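Local coordinates for protein tautomerase (Advenella mimigardefordensis DPN7, PDB 6VVW) that belongs to the tautomerase superfamily, whose members share a fold of paired beta-alpha-beta units, and is found here as an assembly of three chains, at residues 85-88 with 89-92. Residues are numbered along the deposited sequence; the frame is centred on the assembly and turned at random.
Sequences NKTA and VTTL
The amide of Asn85 meets Val89 over one of its faces: methyl CG2 stands well off the amide plane, displaced toward the oxygen, with OD1 and CG2 3.9 Å apart. The amide's NH2 end is taken up elsewhere, ND2 donating to the carbonyl of Asp96, and the side chain also packs on Gly116 of a second subunit. These are the last two turns of helix 74-92, their backbone carried by ordinary i to i+4 bonds such as Thr90 N to Lys86 O (2.9 Å).

A threonine shows how a helix can double the use of a carbonyl. With OG1 of Thr90 set between its own backbone N and carbonyl carbon (chi1 54°), the hydroxyl turns back along the helix and donates to Thr87 O at 2.7 Å. It arrives steeply from the side, at a C=O...O angle of 110°, whereas Thr91 N reaches the same oxygen almost head-on (3.0 Å). Thr91 OG1 in turn donates to Thr90 OG1 at 3.2 Å, extending the chain of polar contacts.

Near the helix end, Ala88 CB and Leu92 CD1 touch at 4.3 Å. Helix 74-92 is the crossover between strands 62-69 and 99-106: Asn85, Ala88 and Val89 rest on Ile99, while Thr87, Thr91 and Leu92 pack against helix 16-30.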
# COMPACT_ATOMS: atom_id res chain seq x y z
N ASN A 85 2.08 -17.82 4.10
CA ASN A 85 1.02 -18.51 3.38
C ASN A 85 0.44 -19.65 4.22
O ASN A 85 -0.77 -19.87 4.21
CB ASN A 85 1.55 -19.00 2.03
CG ASN A 85 0.52 -19.75 1.23
OD1 ASN A 85 0.28 -20.93 1.47
ND2 ASN A 85 -0.05 -19.10 0.23
N LYS A 86 1.29 -20.36 4.97
CA LYS A 86 0.80 -21.42 5.84
C LYS A 86 -0.19 -20.87 6.85
O LYS A 86 -1.28 -21.42 7.03
CB LYS A 86 1.97 -22.10 6.55
CG LYS A 86 1.57 -23.27 7.46
CD LYS A 86 2.32 -24.53 7.06
CE LYS A 86 1.71 -25.10 5.78
NZ LYS A 86 2.31 -26.37 5.29
N THR A 87 0.17 -19.78 7.52
CA THR A 87 -0.68 -19.21 8.57
C THR A 87 -1.95 -18.62 7.98
O THR A 87 -3.05 -18.86 8.49
CB THR A 87 0.11 -18.14 9.32
OG1 THR A 87 1.15 -18.75 10.08
CG2 THR A 87 -0.78 -17.36 10.27
N ALA A 88 -1.80 -17.82 6.92
CA ALA A 88 -2.95 -17.26 6.24
C ALA A 88 -3.94 -18.34 5.88
O ALA A 88 -5.15 -18.18 6.06
CB ALA A 88 -2.51 -16.51 5.00
N VAL A 89 -3.45 -19.45 5.36
CA VAL A 89 -4.33 -20.56 5.03
C VAL A 89 -4.99 -21.10 6.30
O VAL A 89 -6.23 -21.16 6.39
CB VAL A 89 -3.57 -21.65 4.29
CG1 VAL A 89 -4.35 -22.93 4.32
CG2 VAL A 89 -3.34 -21.23 2.87
N THR A 90 -4.18 -21.50 7.29
CA THR A 90 -4.72 -22.19 8.46
C THR A 90 -5.84 -21.39 9.10
O THR A 90 -6.94 -21.90 9.31
CB THR A 90 -3.62 -22.45 9.50
OG1 THR A 90 -2.95 -21.23 9.82
CG2 THR A 90 -2.60 -23.46 9.00
N THR A 91 -5.58 -20.10 9.37
CA THR A 91 -6.44 -19.32 10.25
C THR A 91 -7.27 -18.26 9.54
O THR A 91 -8.13 -17.64 10.18
CB THR A 91 -5.57 -18.69 11.35
OG1 THR A 91 -4.79 -19.73 11.94
CG2 THR A 91 -6.39 -18.10 12.45
N LEU A 92 -7.07 -18.03 8.24
CA LEU A 92 -8.02 -17.24 7.46
C LEU A 92 -8.96 -18.09 6.64
O LEU A 92 -9.88 -17.54 6.02
CB LEU A 92 -7.29 -16.28 6.52
CG LEU A 92 -6.51 -15.11 7.10
CD1 LEU A 92 -6.01 -14.26 5.96
CD2 LEU A 92 -7.37 -14.27 8.04